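PDB 1VPK: DNA polymerase III, beta subunit from Thermotoga maritima, which probably forms a ring-shaped head-to-tail homodimer around DNA, a sliding clamp that tethers DNA polymerases and other proteins and confers processivity. Local coordinates for residues E290-R302 with E316-F330. Sequence-based numbering, arbitrary orientation. Where two conformers were deposited one is given.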
ATOM      1  N   GLU A 290       9.390 -21.765  -2.958  1.00 54.62           N
ATOM      2  CA  GLU A 290       7.926 -21.545  -3.137  1.00 54.80           C
ATOM      3  C   GLU A 290       7.155 -22.824  -2.858  1.00 53.49           C
ATOM      4  O   GLU A 290       6.214 -23.208  -3.589  1.00 52.92           O
ATOM      5  CB  GLU A 290       7.610 -21.034  -4.551  1.00 55.28           C
ATOM      6  CG  GLU A 290       8.506 -19.912  -5.043  1.00 57.92           C
ATOM      7  CD  GLU A 290       8.338 -18.586  -4.306  1.00 61.66           C
ATOM      8  OE1 GLU A 290       7.261 -18.350  -3.741  1.00 65.38           O
ATOM      9  OE2 GLU A 290       9.274 -17.748  -4.324  1.00 64.47           O
ATOM     10  N   SER A 291       7.558 -23.498  -1.787  1.00 52.64           N
ATOM     11  CA  SER A 291       7.031 -24.832  -1.480  1.00 51.13           C
ATOM     12  C   SER A 291       6.913 -25.036   0.007  1.00 50.39           C
ATOM     13  O   SER A 291       7.779 -24.605   0.721  1.00 49.30           O
ATOM     14  CB  SER A 291       7.994 -25.866  -2.032  1.00 51.74           C
ATOM     15  OG  SER A 291       7.801 -27.122  -1.431  1.00 52.87           O
ATOM     16  N   VAL A 292       5.823 -25.668   0.453  1.00 49.09           N
ATOM     17  CA  VAL A 292       5.693 -26.172   1.799  1.00 48.74           C
ATOM     18  C   VAL A 292       5.315 -27.646   1.681  1.00 47.99           C
ATOM     19  O   VAL A 292       4.439 -27.996   0.909  1.00 45.87           O
ATOM     20  CB  VAL A 292       4.656 -25.391   2.634  1.00 49.83           C
ATOM     21  CG1 VAL A 292       3.248 -25.331   1.951  1.00 51.09           C
ATOM     22  CG2 VAL A 292       4.484 -25.991   4.073  1.00 50.29           C
ATOM     23  N   LYS A 293       6.039 -28.485   2.409  1.00 47.96           N
ATOM     24  CA  LYS A 293       5.724 -29.903   2.602  1.00 48.21           C
ATOM     25  C   LYS A 293       4.940 -30.067   3.899  1.00 48.60           C
ATOM     26  O   LYS A 293       5.372 -29.602   4.979  1.00 47.19           O
ATOM     27  CB  LYS A 293       7.023 -30.698   2.679  1.00 47.56           C
ATOM     28  CG  LYS A 293       6.830 -32.193   2.813  1.00 48.56           C
ATOM     29  CD  LYS A 293       8.149 -32.939   2.765  1.00 49.56           C
ATOM     30  CE  LYS A 293       9.003 -32.587   3.964  1.00 52.11           C
ATOM     31  NZ  LYS A 293      10.131 -33.561   4.129  1.00 53.10           N
ATOM     32  N   PHE A 294       3.763 -30.691   3.767  1.00 48.58           N
ATOM     33  CA  PHE A 294       2.933 -31.083   4.887  1.00 48.84           C
ATOM     34  C   PHE A 294       3.247 -32.524   5.196  1.00 47.42           C
ATOM     35  O   PHE A 294       3.193 -33.363   4.299  1.00 46.54           O
ATOM     36  CB  PHE A 294       1.449 -30.969   4.542  1.00 49.78           C
ATOM     37  CG  PHE A 294       0.966 -29.558   4.401  1.00 52.42           C
ATOM     38  CD1 PHE A 294       1.310 -28.804   3.331  1.00 56.57           C
ATOM     39  CD2 PHE A 294       0.165 -28.986   5.340  1.00 57.92           C
ATOM     40  CE1 PHE A 294       0.876 -27.511   3.218  1.00 56.52           C
ATOM     41  CE2 PHE A 294      -0.270 -27.699   5.206  1.00 57.11           C
ATOM     42  CZ  PHE A 294       0.072 -26.987   4.146  1.00 53.75           C
ATOM     43  N   GLU A 295       3.618 -32.774   6.452  1.00 46.83           N
ATOM     44  CA  GLU A 295       3.800 -34.099   7.028  1.00 45.81           C
ATOM     45  C   GLU A 295       2.650 -34.249   8.021  1.00 46.57           C
ATOM     46  O   GLU A 295       2.664 -33.714   9.148  1.00 43.85           O
ATOM     47  CB  GLU A 295       5.154 -34.208   7.713  1.00 45.94           C
ATOM     48  CG  GLU A 295       6.301 -34.012   6.760  1.00 46.20           C
ATOM     49  CD  GLU A 295       7.623 -33.823   7.462  1.00 49.25           C
ATOM     50  OE1 GLU A 295       7.675 -33.753   8.693  1.00 51.21           O
ATOM     51  OE2 GLU A 295       8.637 -33.758   6.766  1.00 54.91           O
ATOM     52  N   ILE A 296       1.637 -34.957   7.567  1.00 47.15           N
ATOM     53  CA  ILE A 296       0.441 -35.165   8.330  1.00 48.52           C
ATOM     54  C   ILE A 296       0.526 -36.486   9.116  1.00 49.50           C
ATOM     55  O   ILE A 296       0.754 -37.555   8.557  1.00 47.92           O
ATOM     56  CB  ILE A 296      -0.766 -35.166   7.397  1.00 48.43           C
ATOM     57  CG1 ILE A 296      -0.833 -33.873   6.613  1.00 50.09           C
ATOM     58  CG2 ILE A 296      -2.033 -35.380   8.216  1.00 50.78           C
ATOM     59  CD1 ILE A 296      -1.657 -33.965   5.411  1.00 49.37           C
ATOM     60  N   GLU A 297       0.396 -36.374  10.430  1.00 50.89           N
ATOM     61  CA  GLU A 297       0.494 -37.467  11.360  1.00 54.10           C
ATOM     62  C   GLU A 297      -0.798 -37.462  12.162  1.00 55.36           C
ATOM     63  O   GLU A 297      -1.723 -36.685  11.879  1.00 54.55           O
ATOM     64  CB  GLU A 297       1.694 -37.280  12.291  1.00 54.50           C
ATOM     65  CG  GLU A 297       3.024 -37.110  11.532  1.00 57.66           C
ATOM     66  CD  GLU A 297       4.189 -36.637  12.419  1.00 59.04           C
ATOM     67  OE1 GLU A 297       4.061 -36.680  13.678  1.00 65.54           O
ATOM     68  OE2 GLU A 297       5.243 -36.241  11.839  1.00 67.13           O
ATOM     69  N   GLU A 298      -0.868 -38.312  13.177  1.00 56.27           N
ATOM     70  CA  GLU A 298      -2.142 -38.591  13.779  1.00 57.73           C
ATOM     71  C   GLU A 298      -2.804 -37.393  14.458  1.00 57.28           C
ATOM     72  O   GLU A 298      -4.027 -37.220  14.325  1.00 59.00           O
ATOM     73  CB  GLU A 298      -2.033 -39.785  14.722  1.00 58.65           C
ATOM     74  CG  GLU A 298      -3.442 -40.409  15.109  1.00 63.16           C
ATOM     75  CD  GLU A 298      -4.596 -40.209  14.056  1.00 64.99           C
ATOM     76  OE1 GLU A 298      -4.509 -40.725  12.909  1.00 61.09           O
ATOM     77  OE2 GLU A 298      -5.605 -39.528  14.419  1.00 67.42           O
ATOM     78  N   ASN A 299      -2.008 -36.583  15.153  1.00 55.32           N
ATOM     79  CA  ASN A 299      -2.486 -35.447  15.961  1.00 55.14           C
ATOM     80  C   ASN A 299      -1.936 -34.071  15.549  1.00 53.01           C
ATOM     81  O   ASN A 299      -2.339 -33.049  16.108  1.00 51.52           O
ATOM     82  CB  ASN A 299      -2.028 -35.660  17.426  1.00 55.77           C
ATOM     83  CG  ASN A 299      -2.786 -36.758  18.109  1.00 58.39           C
ATOM     84  OD1 ASN A 299      -2.218 -37.750  18.535  1.00 64.04           O
ATOM     85  ND2 ASN A 299      -4.091 -36.605  18.182  1.00 62.94           N
ATOM     86  N   VAL A 300      -0.949 -34.072  14.669  1.00 51.49           N
ATOM     87  CA  VAL A 300      -0.254 -32.866  14.267  1.00 51.37           C
ATOM     88  C   VAL A 300       0.081 -32.962  12.803  1.00 51.35           C
ATOM     89  O   VAL A 300       0.101 -34.048  12.195  1.00 50.41           O
ATOM     90  CB  VAL A 300       1.088 -32.606  15.076  1.00 51.91           C
ATOM     91  CG1 VAL A 300       0.814 -32.417  16.534  1.00 54.24           C
ATOM     92  CG2 VAL A 300       2.066 -33.744  14.922  1.00 55.16           C
ATOM     93  N   MET A 301       0.377 -31.807  12.253  1.00 50.75           N
ATOM     94  CA  MET A 301       0.831 -31.675  10.913  1.00 52.95           C
ATOM     95  C   MET A 301       2.062 -30.798  11.014  1.00 51.33           C
ATOM     96  O   MET A 301       1.996 -29.765  11.669  1.00 50.63           O
ATOM     97  CB  MET A 301      -0.305 -30.999  10.151  1.00 52.96           C
ATOM     98  CG  MET A 301      -0.122 -30.828   8.758  1.00 55.85           C
ATOM     99  SD  MET A 301      -1.652 -30.307   7.943  1.00 58.20           S
ATOM    100  CE  MET A 301      -2.064 -28.735   8.641  1.00 53.27           C
ATOM    101  N   ARG A 302       3.189 -31.220  10.440  1.00 51.25           N
ATOM    102  CA  ARG A 302       4.380 -30.368  10.357  1.00 51.85           C
ATOM    103  C   ARG A 302       4.449 -29.727   8.985  1.00 50.23           C
ATOM    104  O   ARG A 302       4.245 -30.408   7.971  1.00 50.65           O
ATOM    105  CB  ARG A 302       5.660 -31.177  10.586  1.00 51.89           C
ATOM    106  CG  ARG A 302       5.718 -31.962  11.932  1.00 54.87           C
ATOM    107  CD  ARG A 302       6.871 -32.970  11.919  1.00 56.86           C
ATOM    108  NE  ARG A 302       8.094 -32.444  12.525  1.00 62.03           N
ATOM    109  CZ  ARG A 302       9.347 -32.653  12.089  1.00 65.36           C
ATOM    110  NH1 ARG A 302       9.601 -33.343  10.975  1.00 68.24           N
ATOM    111  NH2 ARG A 302      10.379 -32.117  12.745  1.00 65.11           N
ATOM    112  N   GLU A 316       5.105 -27.006  13.592  1.00 49.99           N
ATOM    113  CA  GLU A 316       4.222 -28.113  13.940  1.00 50.75           C
ATOM    114  C   GLU A 316       2.919 -27.594  14.498  1.00 50.72           C
ATOM    115  O   GLU A 316       2.947 -26.853  15.462  1.00 50.64           O
ATOM    116  CB  GLU A 316       4.912 -28.968  14.976  1.00 51.70           C
ATOM    117  CG  GLU A 316       4.095 -30.176  15.416  1.00 56.73           C
ATOM    118  CD  GLU A 316       4.948 -31.178  16.164  1.00 61.21           C
ATOM    119  OE1 GLU A 316       5.788 -31.828  15.523  1.00 61.47           O
ATOM    120  OE2 GLU A 316       4.764 -31.294  17.395  1.00 67.15           O
ATOM    121  N   VAL A 317       1.784 -27.958  13.894  1.00 49.51           N
ATOM    122  CA  VAL A 317       0.487 -27.466  14.361  1.00 50.00           C
ATOM    123  C   VAL A 317      -0.453 -28.591  14.730  1.00 48.40           C
ATOM    124  O   VAL A 317      -0.428 -29.655  14.098  1.00 47.13           O
ATOM    125  CB  VAL A 317      -0.189 -26.505  13.368  1.00 51.35           C
ATOM    126  CG1 VAL A 317       0.781 -25.387  13.008  1.00 54.69           C
ATOM    127  CG2 VAL A 317      -0.675 -27.175  12.137  1.00 52.73           C
ATOM    128  N   GLU A 318      -1.271 -28.344  15.746  1.00 47.48           N
ATOM    129  CA  GLU A 318      -2.256 -29.320  16.232  1.00 47.44           C
ATOM    130  C   GLU A 318      -3.435 -29.418  15.302  1.00 46.44           C
ATOM    131  O   GLU A 318      -3.976 -28.416  14.868  1.00 47.25           O
ATOM    132  CB  GLU A 318      -2.762 -28.942  17.619  0.50 47.89           C
ATOM    133  CG  GLU A 318      -1.732 -29.058  18.678  0.50 50.44           C
ATOM    134  CD  GLU A 318      -2.215 -28.547  20.016  0.50 55.29           C
ATOM    135  OE1 GLU A 318      -3.417 -28.198  20.144  0.50 55.12           O
ATOM    136  OE2 GLU A 318      -1.371 -28.486  20.940  0.50 59.82           O
ATOM    137  N   VAL A 319      -3.869 -30.648  15.005  1.00 45.52           N
ATOM    138  CA  VAL A 319      -4.939 -30.855  14.028  1.00 44.62           C
ATOM    139  C   VAL A 319      -5.766 -32.017  14.529  1.00 45.17           C
ATOM    140  O   VAL A 319      -5.279 -32.799  15.335  1.00 43.99           O
ATOM    141  CB  VAL A 319      -4.444 -31.195  12.606  1.00 43.62           C
ATOM    142  CG1 VAL A 319      -3.588 -30.105  12.030  1.00 45.60           C
ATOM    143  CG2 VAL A 319      -3.716 -32.535  12.545  1.00 45.29           C
ATOM    144  N   GLN A 320      -7.014 -32.089  14.071  1.00 44.49           N
ATOM    145  CA  GLN A 320      -7.764 -33.319  14.144  1.00 46.08           C
ATOM    146  C   GLN A 320      -7.710 -33.984  12.777  1.00 47.12           C
ATOM    147  O   GLN A 320      -8.058 -33.354  11.767  1.00 48.77           O
ATOM    148  CB  GLN A 320      -9.181 -33.021  14.573  1.00 46.16           C
ATOM    149  CG  GLN A 320      -9.277 -32.462  16.006  1.00 46.75           C
ATOM    150  CD  GLN A 320      -8.934 -33.454  17.071  1.00 46.75           C
ATOM    151  OE1 GLN A 320      -9.329 -34.625  17.030  1.00 48.86           O
ATOM    152  NE2 GLN A 320      -8.177 -32.997  18.062  1.00 50.79           N
ATOM    153  N   LYS A 321      -7.213 -35.224  12.728  1.00 47.36           N
ATOM    154  CA  LYS A 321      -6.966 -35.946  11.477  1.00 47.36           C
ATOM    155  C   LYS A 321      -7.625 -37.361  11.468  1.00 47.75           C
ATOM    156  O   LYS A 321      -7.474 -38.118  12.404  1.00 47.04           O
ATOM    157  CB  LYS A 321      -5.453 -36.065  11.289  1.00 47.22           C
ATOM    158  CG  LYS A 321      -4.987 -36.819  10.041  1.00 47.16           C
ATOM    159  CD  LYS A 321      -4.915 -38.333  10.288  1.00 47.67           C
ATOM    160  CE  LYS A 321      -3.571 -38.941   9.984  1.00 44.22           C
ATOM    161  NZ  LYS A 321      -3.563 -40.352  10.526  1.00 43.62           N
ATOM    162  N   GLU A 322      -8.362 -37.662  10.405  1.00 47.25           N
ATOM    163  CA  GLU A 322      -8.941 -38.983  10.128  1.00 47.54           C
ATOM    164  C   GLU A 322      -8.174 -39.596   8.944  1.00 45.76           C
ATOM    165  O   GLU A 322      -7.823 -38.900   8.030  1.00 43.94           O
ATOM    166  CB  GLU A 322     -10.378 -38.831   9.604  1.00 47.63           C
ATOM    167  CG  GLU A 322     -11.379 -38.297  10.570  1.00 50.91           C
ATOM    168  CD  GLU A 322     -12.813 -38.435  10.098  1.00 49.16           C
ATOM    169  OE1 GLU A 322     -13.135 -38.117   8.934  1.00 54.37           O
ATOM    170  OE2 GLU A 322     -13.628 -38.829  10.919  1.00 55.19           O
ATOM    171  N   GLY A 323      -7.982 -40.906   8.940  1.00 45.35           N
ATOM    172  CA  GLY A 323      -7.434 -41.609   7.797  1.00 44.28           C
ATOM    173  C   GLY A 323      -5.946 -41.751   7.861  1.00 44.21           C
ATOM    174  O   GLY A 323      -5.370 -41.838   8.902  1.00 43.78           O
ATOM    175  N   GLU A 324      -5.322 -41.756   6.699  1.00 45.63           N
ATOM    176  CA  GLU A 324      -3.920 -42.096   6.550  1.00 45.91           C
ATOM    177  C   GLU A 324      -2.949 -40.928   6.821  1.00 45.31           C
ATOM    178  O   GLU A 324      -3.232 -39.789   6.461  1.00 44.18           O
ATOM    179  CB  GLU A 324      -3.724 -42.562   5.100  1.00 47.09           C
ATOM    180  CG  GLU A 324      -4.359 -43.893   4.789  1.00 51.25           C
ATOM    181  CD  GLU A 324      -3.618 -44.991   5.519  1.00 58.81           C
ATOM    182  OE1 GLU A 324      -2.475 -45.323   5.087  1.00 65.65           O
ATOM    183  OE2 GLU A 324      -4.147 -45.506   6.543  1.00 64.18           O
ATOM    184  N   ASP A 325      -1.783 -41.225   7.405  1.00 44.69           N
ATOM    185  CA  ASP A 325      -0.691 -40.268   7.444  1.00 45.51           C
ATOM    186  C   ASP A 325      -0.268 -40.005   6.008  1.00 45.56           C
ATOM    187  O   ASP A 325      -0.387 -40.881   5.176  1.00 45.28           O
ATOM    188  CB  ASP A 325       0.511 -40.781   8.229  1.00 45.66           C
ATOM    189  CG  ASP A 325       0.215 -40.993   9.704  1.00 48.56           C
ATOM    190  OD1 ASP A 325      -0.859 -40.543  10.221  1.00 50.83           O
ATOM    191  OD2 ASP A 325       1.081 -41.626  10.362  1.00 52.98           O
ATOM    192  N   LEU A 326       0.196 -38.790   5.737  1.00 44.90           N
ATOM    193  CA  LEU A 326       0.498 -38.344   4.380  1.00 45.72           C
ATOM    194  C   LEU A 326       1.583 -37.285   4.403  1.00 46.24           C
ATOM    195  O   LEU A 326       1.598 -36.456   5.291  1.00 46.16           O
ATOM    196  CB  LEU A 326      -0.751 -37.754   3.744  1.00 46.27           C
ATOM    197  CG  LEU A 326      -0.665 -37.144   2.349  1.00 47.54           C
ATOM    198  CD1 LEU A 326      -0.205 -38.174   1.334  1.00 49.61           C
ATOM    199  CD2 LEU A 326      -2.030 -36.584   2.020  1.00 50.58           C
ATOM    200  N   VAL A 327       2.524 -37.376   3.458  1.00 46.50           N
ATOM    201  CA  VAL A 327       3.475 -36.325   3.170  1.00 46.22           C
ATOM    202  C   VAL A 327       3.111 -35.800   1.755  1.00 46.37           C
ATOM    203  O   VAL A 327       2.953 -36.585   0.807  1.00 46.75           O
ATOM    204  CB  VAL A 327       4.903 -36.856   3.249  1.00 47.17           C
ATOM    205  CG1 VAL A 327       5.925 -35.753   2.840  1.00 47.16           C
ATOM    206  CG2 VAL A 327       5.174 -37.404   4.641  1.00 47.27           C
ATOM    207  N   ILE A 328       2.902 -34.492   1.638  1.00 45.04           N
ATOM    208  CA  ILE A 328       2.371 -33.865   0.410  1.00 45.93           C
ATOM    209  C   ILE A 328       2.786 -32.377   0.330  1.00 45.85           C
ATOM    210  O   ILE A 328       2.780 -31.705   1.324  1.00 44.55           O
ATOM    211  CB  ILE A 328       0.821 -34.018   0.298  1.00 45.03           C
ATOM    212  CG1 ILE A 328       0.316 -33.491  -1.042  1.00 45.90           C
ATOM    213  CG2 ILE A 328       0.096 -33.275   1.434  1.00 47.13           C
ATOM    214  CD1 ILE A 328      -1.122 -33.860  -1.336  1.00 44.48           C
ATOM    215  N   ALA A 329       3.181 -31.883  -0.850  1.00 46.18           N
ATOM    216  CA  ALA A 329       3.700 -30.494  -0.988  1.00 46.69           C
ATOM    217  C   ALA A 329       2.788 -29.605  -1.818  1.00 47.41           C
ATOM    218  O   ALA A 329       2.191 -30.060  -2.840  1.00 46.39           O
ATOM    219  CB  ALA A 329       5.139 -30.501  -1.643  1.00 47.01           C
ATOM    220  N   PHE A 330       2.745 -28.328  -1.430  1.00 47.38           N
ATOM    221  CA  PHE A 330       1.991 -27.280  -2.142  1.00 47.88           C
ATOM    222  C   PHE A 330       2.753 -25.965  -2.278  1.00 48.35           C
ATOM    223  O   PHE A 330       3.683 -25.676  -1.518  1.00 47.40           O
ATOM    224  CB  PHE A 330       0.698 -26.982  -1.400  1.00 49.20           C
ATOM    225  CG  PHE A 330      -0.251 -28.146  -1.346  1.00 48.28           C
ATOM    226  CD1 PHE A 330      -1.092 -28.420  -2.398  1.00 49.64           C
ATOM    227  CD2 PHE A 330      -0.284 -28.980  -0.237  1.00 51.64           C
ATOM    228  CE1 PHE A 330      -1.939 -29.496  -2.356  1.00 47.33           C
ATOM    229  CE2 PHE A 330      -1.131 -30.042  -0.196  1.00 51.04           C
ATOM    230  CZ  PHE A 330      -1.941 -30.298  -1.249  1.00 49.97           C
TER
HETATM  231  O   HOH W   1       1.002 -40.588  13.479  1.00 61.22           O
HETATM  232  O   HOH W   2      -5.480 -34.589  19.226  1.00 46.41           O
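Antiparallel strand pairing on both flanks of a tight beta hairpin joins 290-302 to 316-330 in the four-stranded antiparallel sheet 311-318, 300-307, 292-296, 326-330 of the C-terminal domain. Strand 292-296 pairs with the edge strand 326-330, while 300-302 pairs with 316-318; between them 316-330 passes round the hairpin turn and lends strand 320-323 to the neighbouring sheet, beside strand 265-270. Backbone hydrogen bonds from Glu-316 reach the second subunit, which places strand 311-318 at the subunit interface of the ring. Six backbone hydrogen bonds join the first pair, and Met-301 and Val-317 exchange two more. On the buried face Phe-330 turns its edge to the face of Phe-294 in an offset edge-to-face pair, planes at 80° and centroids 5.9 Å apart. CD1 of Ile-296 meets Leu-326 CB at 4.2 Å, and Phe-351 of strand 346-351 touches Ile-296, Leu-326, Ile-328 and Phe-330. Extended as far as SD and bent at chi3 (62°), Met-301 lays CE against Val-319 CG1 at 4.0 Å and alongside Val-317; its SD lies at the edge of the Phe-294 ring.

At the turn, Lys-321 bends at chi2 (-86°) and runs past the carbonyl oxygens of Glu-297 and Glu-298, its CG against Ile-296 CG2 at 3.8 Å. Its NZ is gripped three times: by Glu-298 OE1 at 2.6 Å, approached from above the carboxylate plane, by Asp-325 OD1 at 2.7 Å, nearly in line with the C-O bond, and by Gly-323 O. On the sheet face opposite the phenylalanines, Glu-295 receives Arg-302 NH1 on a syn lone pair of OE1, and Glu-316 OE1 adds a long salt bridge to Arg-302 NE at 3.8 Å. The buried lysine's charge is thus met by two carboxylates, which probably keeps it protonated and ties the 297-299 turn to the 323-325 bend.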